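Side-chain contacts in aldehyde dehydrogenase family protein (Pseudomonas syringae pv. tomato, PDB 5IUV), which probably oxidises indole-3-acetaldehyde to the auxin indole-3-acetic acid with NAD+ as cofactor, as an aldehyde dehydrogenase built from four chains: residues A7-R12 with N97-A102; A293-Q298 with G327-G332; G26-A31 with I203-I208. All blocks are in the same frame, centred on the assembly; numbering follows the deposited sequence.

Contact 1 (A7-R12 with N97-A102); sequences ADWEQR and NAEELA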
loop_
_atom_site.group_PDB
_atom_site.type_symbol
_atom_site.label_atom_id
_atom_site.label_comp_id
_atom_site.label_asym_id
_atom_site.label_seq_id
_atom_site.Cartn_x
_atom_site.Cartn_y
_atom_site.Cartn_z
ATOM N N ALA A 7 5.153 -42.734 -28.421
ATOM C CA ALA A 7 4.674 -44.079 -28.114
ATOM C C ALA A 7 4.362 -44.216 -26.627
ATOM O O ALA A 7 3.372 -44.854 -26.250
ATOM C CB ALA A 7 5.698 -45.118 -28.539
ATOM N N ASP A 8 5.210 -43.619 -25.789
ATOM C CA ASP A 8 4.963 -43.574 -24.349
ATOM C C ASP A 8 3.624 -42.915 -24.033
ATOM O O ASP A 8 2.832 -43.441 -23.245
ATOM C CB ASP A 8 6.077 -42.819 -23.619
ATOM C CG ASP A 8 7.388 -43.577 -23.603
ATOM O OD1 ASP A 8 7.360 -44.825 -23.668
ATOM O OD2 ASP A 8 8.445 -42.917 -23.521
ATOM N N TRP A 9 3.373 -41.762 -24.645
ATOM C CA TRP A 9 2.141 -41.034 -24.369
ATOM C C TRP A 9 0.925 -41.789 -24.887
ATOM O O TRP A 9 -0.140 -41.767 -24.267
ATOM C CB TRP A 9 2.192 -39.630 -24.978
ATOM C CG TRP A 9 3.078 -38.674 -24.233
ATOM C CD1 TRP A 9 4.200 -38.064 -24.706
ATOM C CD2 TRP A 9 2.906 -38.211 -22.886
ATOM N NE1 TRP A 9 4.744 -37.252 -23.735
ATOM C CE2 TRP A 9 3.965 -37.324 -22.610
ATOM C CE3 TRP A 9 1.958 -38.463 -21.885
ATOM C CZ2 TRP A 9 4.103 -36.684 -21.376
ATOM C CZ3 TRP A 9 2.097 -37.824 -20.661
ATOM C CH2 TRP A 9 3.160 -36.946 -20.418
ATOM N N GLU A 10 1.083 -42.465 -26.022
ATOM C CA GLU A 10 -0.012 -43.248 -26.588
ATOM C C GLU A 10 -0.377 -44.419 -25.678
ATOM O O GLU A 10 -1.554 -44.726 -25.491
ATOM C CB GLU A 10 0.352 -43.745 -27.989
ATOM C CG GLU A 10 0.308 -42.648 -29.057
ATOM C CD GLU A 10 0.887 -43.101 -30.388
ATOM O OE1 GLU A 10 1.627 -44.109 -30.407
ATOM O OE2 GLU A 10 0.606 -42.448 -31.414
ATOM N N GLN A 11 0.634 -45.065 -25.109
ATOM C CA GLN A 11 0.410 -46.139 -24.149
ATOM C C GLN A 11 -0.281 -45.607 -22.891
ATOM O O GLN A 11 -1.250 -46.188 -22.412
ATOM C CB GLN A 11 1.733 -46.810 -23.789
ATOM C CG GLN A 11 1.599 -47.942 -22.788
ATOM C CD GLN A 11 2.942 -48.499 -22.382
ATOM O OE1 GLN A 11 3.962 -47.825 -22.517
ATOM N NE2 GLN A 11 2.953 -49.734 -21.889
ATOM N N ARG A 12 0.211 -44.492 -22.366
ATOM C CA ARG A 12 -0.391 -43.898 -21.182
ATOM C C ARG A 12 -1.839 -43.502 -21.417
ATOM O O ARG A 12 -2.687 -43.712 -20.549
ATOM C CB ARG A 12 0.417 -42.689 -20.722
ATOM C CG ARG A 12 1.672 -43.089 -19.977
ATOM C CD ARG A 12 2.615 -41.925 -19.792
ATOM N NE ARG A 12 3.739 -42.298 -18.940
ATOM C CZ ARG A 12 3.868 -41.929 -17.670
ATOM N NH1 ARG A 12 2.943 -41.162 -17.103
ATOM N NH2 ARG A 12 4.925 -42.315 -16.971
ATOM N N ASN A 97 1.236 -34.936 -9.927
ATOM C CA ASN A 97 0.400 -35.669 -10.874
ATOM C C ASN A 97 0.379 -35.033 -12.261
ATOM O O ASN A 97 -0.584 -35.191 -13.019
ATOM C CB ASN A 97 -1.022 -35.779 -10.331
ATOM C CG ASN A 97 -1.092 -36.617 -9.078
ATOM O OD1 ASN A 97 -1.107 -37.840 -9.151
ATOM N ND2 ASN A 97 -1.116 -35.962 -7.914
ATOM N N ALA A 98 1.461 -34.335 -12.591
ATOM C CA ALA A 98 1.518 -33.517 -13.803
ATOM C C ALA A 98 1.320 -34.311 -15.091
ATOM O O ALA A 98 0.639 -33.845 -15.998
ATOM C CB ALA A 98 2.846 -32.758 -13.860
ATOM N N GLU A 99 1.909 -35.500 -15.180
ATOM C CA GLU A 99 1.821 -36.264 -16.422
ATOM C C GLU A 99 0.389 -36.709 -16.713
ATOM O O GLU A 99 -0.080 -36.604 -17.849
ATOM C CB GLU A 99 2.760 -37.470 -16.377
ATOM C CG GLU A 99 4.227 -37.085 -16.381
ATOM C CD GLU A 99 5.157 -38.285 -16.308
ATOM O OE1 GLU A 99 4.676 -39.404 -16.028
ATOM O OE2 GLU A 99 6.372 -38.107 -16.532
ATOM N N GLU A 100 -0.302 -37.195 -15.688
ATOM C CA GLU A 100 -1.705 -37.571 -15.829
ATOM C C GLU A 100 -2.583 -36.368 -16.191
ATOM O O GLU A 100 -3.405 -36.447 -17.099
ATOM C CB GLU A 100 -2.233 -38.218 -14.543
ATOM C CG GLU A 100 -3.713 -38.579 -14.612
ATOM C CD GLU A 100 -4.275 -39.135 -13.304
ATOM O OE1 GLU A 100 -3.516 -39.260 -12.318
ATOM O OE2 GLU A 100 -5.487 -39.452 -13.269
ATOM N N LEU A 101 -2.416 -35.263 -15.469
ATOM C CA LEU A 101 -3.213 -34.067 -15.702
ATOM C C LEU A 101 -2.965 -33.477 -17.091
ATOM O O LEU A 101 -3.904 -33.039 -17.764
ATOM C CB LEU A 101 -2.923 -33.020 -14.625
ATOM C CG LEU A 101 -3.460 -33.369 -13.235
ATOM C CD1 LEU A 101 -2.944 -32.396 -12.189
ATOM C CD2 LEU A 101 -4.977 -33.366 -13.248
ATOM N N ALA A 102 -1.703 -33.469 -17.517
ATOM C CA ALA A 102 -1.348 -32.953 -18.834
ATOM C C ALA A 102 -1.973 -33.815 -19.921
ATOM O O ALA A 102 -2.470 -33.308 -20.935
ATOM C CB ALA A 102 0.165 -32.900 -19.005
#

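Contact 2 (A293-Q298 with G327-G332); sequences AIAFNQ and GTWKPG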
loop_
_atom_site.group_PDB
_atom_site.type_symbol
_atom_site.label_atom_id
_atom_site.label_comp_id
_atom_site.label_asym_id
_atom_site.label_seq_id
_atom_site.Cartn_x
_atom_site.Cartn_y
_atom_site.Cartn_z
ATOM N N ALA A 293 2.103 -15.494 -31.498
ATOM C CA ALA A 293 0.932 -14.822 -30.937
ATOM C C ALA A 293 -0.381 -15.328 -31.525
ATOM O O ALA A 293 -1.433 -15.192 -30.902
ATOM C CB ALA A 293 1.038 -13.313 -31.141
ATOM N N ILE A 294 -0.329 -15.903 -32.723
ATOM C CA ILE A 294 -1.559 -16.355 -33.363
ATOM C C ILE A 294 -1.619 -17.878 -33.490
ATOM O O ILE A 294 -2.704 -18.453 -33.600
ATOM C CB ILE A 294 -1.734 -15.695 -34.758
ATOM C CG1 ILE A 294 -3.163 -15.891 -35.274
ATOM C CG2 ILE A 294 -0.711 -16.222 -35.748
ATOM C CD1 ILE A 294 -4.228 -15.321 -34.349
ATOM N N ALA A 295 -0.468 -18.546 -33.452
ATOM C CA ALA A 295 -0.461 -20.000 -33.651
ATOM C C ALA A 295 -0.427 -20.791 -32.342
ATOM O O ALA A 295 -0.828 -21.958 -32.316
ATOM C CB ALA A 295 0.713 -20.409 -34.531
ATOM N N PHE A 296 0.061 -20.176 -31.265
ATOM C CA PHE A 296 0.149 -20.896 -29.997
ATOM C C PHE A 296 -1.234 -21.306 -29.527
ATOM O O PHE A 296 -2.180 -20.513 -29.580
ATOM C CB PHE A 296 0.833 -20.066 -28.911
ATOM C CG PHE A 296 0.920 -20.779 -27.583
ATOM C CD1 PHE A 296 1.793 -21.845 -27.409
ATOM C CD2 PHE A 296 0.123 -20.391 -26.517
ATOM C CE1 PHE A 296 1.875 -22.508 -26.186
ATOM C CE2 PHE A 296 0.197 -21.051 -25.295
ATOM C CZ PHE A 296 1.073 -22.113 -25.134
ATOM N N ASN A 297 -1.337 -22.553 -29.076
ATOM C CA ASN A 297 -2.612 -23.149 -28.677
ATOM C C ASN A 297 -3.694 -22.983 -29.739
ATOM O O ASN A 297 -4.839 -22.664 -29.416
ATOM C CB ASN A 297 -3.109 -22.554 -27.355
ATOM C CG ASN A 297 -4.089 -23.476 -26.642
ATOM O OD1 ASN A 297 -3.877 -24.690 -26.585
ATOM N ND2 ASN A 297 -5.175 -22.912 -26.120
ATOM N N GLN A 298 -3.316 -23.187 -31.000
ATOM C CA GLN A 298 -4.255 -23.196 -32.123
ATOM C C GLN A 298 -4.998 -21.870 -32.288
ATOM O O GLN A 298 -6.064 -21.825 -32.903
ATOM C CB GLN A 298 -5.270 -24.341 -31.965
ATOM C CG GLN A 298 -4.647 -25.739 -31.880
ATOM C CD GLN A 298 -4.042 -26.046 -30.511
ATOM O OE1 GLN A 298 -2.886 -26.459 -30.410
ATOM N NE2 GLN A 298 -4.826 -25.838 -29.454
ATOM N N GLY A 327 5.291 -20.618 -40.648
ATOM C CA GLY A 327 5.480 -21.914 -41.271
ATOM C C GLY A 327 6.131 -22.945 -40.363
ATOM O O GLY A 327 6.110 -24.137 -40.663
ATOM N N THR A 328 6.714 -22.501 -39.256
ATOM C CA THR A 328 7.331 -23.433 -38.314
ATOM C C THR A 328 6.306 -23.985 -37.326
ATOM O O THR A 328 6.596 -24.908 -36.560
ATOM C CB THR A 328 8.476 -22.777 -37.527
ATOM O OG1 THR A 328 7.938 -21.866 -36.561
ATOM C CG2 THR A 328 9.410 -22.033 -38.457
ATOM N N TRP A 329 5.111 -23.408 -37.341
ATOM C CA TRP A 329 4.027 -23.864 -36.481
ATOM C C TRP A 329 3.138 -24.817 -37.274
ATOM O O TRP A 329 2.357 -24.387 -38.126
ATOM C CB TRP A 329 3.229 -22.672 -35.938
ATOM C CG TRP A 329 4.024 -21.811 -34.988
ATOM C CD1 TRP A 329 4.899 -20.807 -35.318
ATOM C CD2 TRP A 329 4.023 -21.884 -33.554
ATOM N NE1 TRP A 329 5.440 -20.257 -34.176
ATOM C CE2 TRP A 329 4.916 -20.895 -33.082
ATOM C CE3 TRP A 329 3.352 -22.686 -32.622
ATOM C CZ2 TRP A 329 5.156 -20.692 -31.721
ATOM C CZ3 TRP A 329 3.590 -22.479 -31.269
ATOM C CH2 TRP A 329 4.487 -21.490 -30.833
ATOM N N LYS A 330 3.273 -26.114 -37.006
ATOM C CA LYS A 330 2.619 -27.135 -37.816
ATOM C C LYS A 330 1.715 -28.052 -37.000
ATOM O O LYS A 330 2.152 -28.668 -36.021
ATOM C CB LYS A 330 3.662 -27.980 -38.551
ATOM C CG LYS A 330 4.739 -27.177 -39.255
ATOM C CD LYS A 330 5.658 -28.088 -40.065
ATOM C CE LYS A 330 6.888 -27.343 -40.559
ATOM N NZ LYS A 330 7.614 -28.124 -41.596
ATOM N N PRO A 331 0.440 -28.136 -37.404
ATOM C CA PRO A 331 -0.520 -29.061 -36.796
ATOM C C PRO A 331 -0.018 -30.495 -36.882
ATOM O O PRO A 331 0.601 -30.871 -37.874
ATOM C CB PRO A 331 -1.782 -28.864 -37.643
ATOM C CG PRO A 331 -1.648 -27.478 -38.185
ATOM C CD PRO A 331 -0.182 -27.314 -38.457
ATOM N N GLY A 332 -0.269 -31.279 -35.843
ATOM C CA GLY A 332 0.132 -32.670 -35.833
ATOM C C GLY A 332 -0.499 -33.390 -34.661
ATOM O O GLY A 332 -1.298 -32.812 -33.920
#

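Contact 3 (G26-A31 with I203-I208); sequences GEYTAA and IAQLAI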
loop_
_atom_site.group_PDB
_atom_site.type_symbol
_atom_site.label_atom_id
_atom_site.label_comp_id
_atom_site.label_asym_id
_atom_site.label_seq_id
_atom_site.Cartn_x
_atom_site.Cartn_y
_atom_site.Cartn_z
ATOM N N GLY A 26 -17.003 -33.688 -0.593
ATOM C CA GLY A 26 -15.929 -34.637 -0.380
ATOM C C GLY A 26 -16.046 -35.971 -1.096
ATOM O O GLY A 26 -15.217 -36.850 -0.865
ATOM N N GLU A 27 -17.055 -36.129 -1.956
ATOM C CA GLU A 27 -17.274 -37.402 -2.658
ATOM C C GLU A 27 -17.668 -37.221 -4.115
ATOM O O GLU A 27 -18.414 -36.308 -4.456
ATOM C CB GLU A 27 -18.359 -38.237 -1.955
ATOM C CG GLU A 27 -17.956 -38.763 -0.585
ATOM C CD GLU A 27 -19.026 -39.642 0.048
ATOM O OE1 GLU A 27 -20.073 -39.870 -0.588
ATOM O OE2 GLU A 27 -18.812 -40.109 1.185
ATOM N N TYR A 28 -17.173 -38.105 -4.974
ATOM C CA TYR A 28 -17.653 -38.146 -6.345
ATOM C C TYR A 28 -19.094 -38.634 -6.326
ATOM O O TYR A 28 -19.474 -39.425 -5.467
ATOM C CB TYR A 28 -16.765 -39.032 -7.230
ATOM C CG TYR A 28 -15.450 -38.362 -7.562
ATOM C CD1 TYR A 28 -15.407 -37.274 -8.425
ATOM C CD2 TYR A 28 -14.259 -38.794 -6.988
ATOM C CE1 TYR A 28 -14.211 -36.637 -8.717
ATOM C CE2 TYR A 28 -13.055 -38.170 -7.283
ATOM C CZ TYR A 28 -13.041 -37.093 -8.145
ATOM O OH TYR A 28 -11.858 -36.459 -8.441
ATOM N N THR A 29 -19.899 -38.130 -7.253
ATOM C CA THR A 29 -21.321 -38.433 -7.274
ATOM C C THR A 29 -21.863 -38.308 -8.687
ATOM O O THR A 29 -21.389 -37.486 -9.470
ATOM C CB THR A 29 -22.114 -37.491 -6.327
ATOM O OG1 THR A 29 -23.514 -37.770 -6.423
ATOM C CG2 THR A 29 -21.878 -36.030 -6.699
ATOM N N ALA A 30 -22.852 -39.127 -9.024
ATOM C CA ALA A 30 -23.559 -38.936 -10.278
ATOM C C ALA A 30 -24.406 -37.681 -10.150
ATOM O O ALA A 30 -24.649 -37.196 -9.044
ATOM C CB ALA A 30 -24.422 -40.146 -10.615
ATOM N N ALA A 31 -24.848 -37.138 -11.275
ATOM C CA ALA A 31 -25.838 -36.074 -11.223
ATOM C C ALA A 31 -27.145 -36.678 -10.709
ATOM O O ALA A 31 -27.381 -37.871 -10.878
ATOM C CB ALA A 31 -26.023 -35.434 -12.587
ATOM N N ILE A 203 -8.964 -32.809 -10.192
ATOM C CA ILE A 203 -8.303 -32.072 -9.109
ATOM C C ILE A 203 -9.180 -31.911 -7.870
ATOM O O ILE A 203 -8.685 -31.507 -6.817
ATOM C CB ILE A 203 -7.822 -30.664 -9.554
ATOM C CG1 ILE A 203 -9.002 -29.788 -9.970
ATOM C CG2 ILE A 203 -6.768 -30.782 -10.664
ATOM C CD1 ILE A 203 -8.646 -28.327 -10.172
ATOM N N ALA A 204 -10.473 -32.219 -7.981
ATOM C CA ALA A 204 -11.356 -32.198 -6.807
ATOM C C ALA A 204 -10.835 -33.145 -5.724
ATOM O O ALA A 204 -10.845 -32.819 -4.534
ATOM C CB ALA A 204 -12.786 -32.571 -7.197
ATOM N N GLN A 205 -10.355 -34.305 -6.153
ATOM C CA GLN A 205 -9.766 -35.290 -5.252
ATOM C C GLN A 205 -8.442 -34.811 -4.665
ATOM O O GLN A 205 -8.149 -35.028 -3.484
ATOM C CB GLN A 205 -9.557 -36.611 -5.990
ATOM C CG GLN A 205 -8.585 -37.552 -5.308
ATOM C CD GLN A 205 -9.212 -38.268 -4.137
ATOM O OE1 GLN A 205 -8.886 -38.000 -2.976
ATOM N NE2 GLN A 205 -10.116 -39.199 -4.433
ATOM N N LEU A 206 -7.630 -34.176 -5.503
ATOM C CA LEU A 206 -6.348 -33.658 -5.058
ATOM C C LEU A 206 -6.533 -32.569 -4.004
ATOM O O LEU A 206 -5.733 -32.464 -3.071
ATOM C CB LEU A 206 -5.542 -33.122 -6.240
ATOM C CG LEU A 206 -5.157 -34.145 -7.308
ATOM C CD1 LEU A 206 -4.272 -33.492 -8.373
ATOM C CD2 LEU A 206 -4.456 -35.353 -6.678
ATOM N N ALA A 207 -7.589 -31.770 -4.143
ATOM C CA ALA A 207 -7.867 -30.715 -3.171
ATOM C C ALA A 207 -8.076 -31.315 -1.780
ATOM O O ALA A 207 -7.515 -30.833 -0.796
ATOM C CB ALA A 207 -9.081 -29.899 -3.595
ATOM N N ILE A 208 -8.865 -32.381 -1.709
ATOM C CA ILE A 208 -9.086 -33.087 -0.449
ATOM C C ILE A 208 -7.777 -33.653 0.107
ATOM O O ILE A 208 -7.490 -33.536 1.303
ATOM C CB ILE A 208 -10.113 -34.233 -0.625
ATOM C CG1 ILE A 208 -11.486 -33.654 -0.959
ATOM C CG2 ILE A 208 -10.208 -35.080 0.638
ATOM C CD1 ILE A 208 -12.039 -32.727 0.117
#

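Contact 1 (A7-R12 with N97-A102)
Trp9 and Arg12 present two flat groups to the same residue, Glu99. The indole meets it at an edge: the backbone O of Glu99 lies near the ring plane, 3.8 Å from Trp9 CZ3. Beside it, Trp9 CH2 reaches the methylene CB of Glu99 at 4.1 Å, so the far rim of the six-membered ring rests on both the main chain and the base of the side chain. The carboxylate farther along is turned 74° from the ring plane.

The guanidinium of Arg12 is approached obliquely by a single carboxylate oxygen. Glu99 OE1 is 2.7 Å from Arg12 NH1, a short salt bridge, and 3.1 Å from Arg12 NH2. Arg12 CZ is also 3.1 Å from that oxygen, so OE1 does not lie out along one N-H direction. The guanidinium and carboxylate planes are nearly perpendicular, at 86°, far from the coplanar two-pronged pairing of arginine with a carboxylate. The evidence therefore points to attraction of charge more than to a straight bond. An extended Glu99 chain beyond CG and an extended Arg12 chain from CG to NE bring these charged ends together, beside the tryptophan.

The contact has a polar, more exposed side, that of Arg12, and a buried one, that of Trp9. Leu4 touches Trp9, Arg12 and Glu99, while Leu103 lies against Trp9 and Arg12. The pairing joins the N-terminal helix 6-15 to the first turn of helix 98-109. Ile113 of helix 113-134 also packs on Trp9, and that helix touches Leu101 and Ala102. Farther round helix 98-109, Glu100 forms a salt bridge with Arg202 of helix 198-210.

Contact 2 (A293-Q298 with G327-G332)
Where Ala295 and Phe296 meet Trp329, helix 283-295 ends and the chain turns toward the active-site loop of the aldehyde dehydrogenase fold, which carries Cys302, a residue that binds indoleacetate. Phe296 probably borders the site where indoleacetate, the likely reaction product, is seen bound: its side chain is about 4 Å, at nearest atoms, from that of Phe169, another indoleacetate-binding residue.

The methyl of Ala295 comes in obliquely near the rim of the Trp329 indole. Ala295 CB stands 3.4 Å above the ring plane and is 3.6 Å from Trp329 CG. Over the same face, also offset toward the rim, Phe296 N is 4.2 Å above the plane, so main chain as well as methyl takes part at the helix end. The phenyl joins less closely: Trp329 CZ3 lies at the edge of the Phe296 ring, 4.3 Å from Phe296 CD1. With Trp329 CG anti to its carbonyl carbon (chi1 -67°), the indole extends from its loop across to the last helical residue.

Asn297 ND2 bonds to Asn168 O and Glu300 O, tying the turn to the main chain of Asn168, which itself binds indoleacetate.

Helix 283-295 links the parallel strands 273-276 and 307-311, a beta-alpha-beta crossover; helix 312-326 follows, its Leu326 touching Ala295 just before the chain enters the Trp329 loop.

Contact 3 (G26-A31 with I203-I208)
Tyr28 and Gln205 make the close part of this contact, whereas Gly26 and Ile208 meet only loosely. The phenol oxygen does most of the touching: Tyr28 OH is 3.4 Å from Gln205 CB and 4.2 Å from Ala204 CB. The ring follows at slightly longer range, Tyr28 CE2 lying 4.0 Å from Gln205 CB in an oblique approach. The hydroxyl is hydrogen-bonded to Ile201 O, one turn before Gln205. The backbone nitrogen of Gln205 is also near, 3.5 Å from Tyr28 OH. A polar anchor therefore sits within a set of apolar contacts and fixes the end of the ring against the helix.

While its CB abuts the hydroxyl, Gln205 carries its amide alongside the ring. CG is anti to the backbone N (chi1 162°) and the chain then bends at chi2, which leaves Gln205 NE2 about 4.2 Å from Tyr28 CE2 and not on the hydroxyl. The two side chains cross at about a right angle, and their ring and amide planes are 56° apart.

On the loose side, Gly26 CA approaches Ile208 CD1 at 4.4 Å, and both residues are partly exposed.

Strand 27-29 pairs antiparallel with strand 22-24 in a small hairpin that rests on helix 198-210. Phe23 of the partner strand lies edge-to-face with Tyr28 and touches Ala204 and Ile208, continuing the hairpin's apolar seat. The helix itself connects the parallel strands 187-191 and 217-219 of the nucleotide-binding sheet, and it packs on the latter through Ala204 against Val219 and Ala207 against Leu217.

How the contacts relate
Contacts 1 and 3 are interleaved along the chain: 7-12, 26-31, 97-102, then 203-208. Contact 2 comes later, wholly after both. The centres of contacts 1 and 3 are 21 Å apart, yet helices 98-109 and 198-210 meet directly, with Leu101 CD2 4.1 Å from Ile203 CG2. Just before the first of these helices, Asn97 ND2 lies 3.6 Å from Leu206 CD2. The two contacts are thus linked through the packing of helix 198-210 on Leu101 and Asn97. Contact 2 stands apart, its nearest atoms about 10 Å from contact 1 and about 17 Å from contact 3. It probably borders the indoleacetate site, whereas the other two lie away from the known sites.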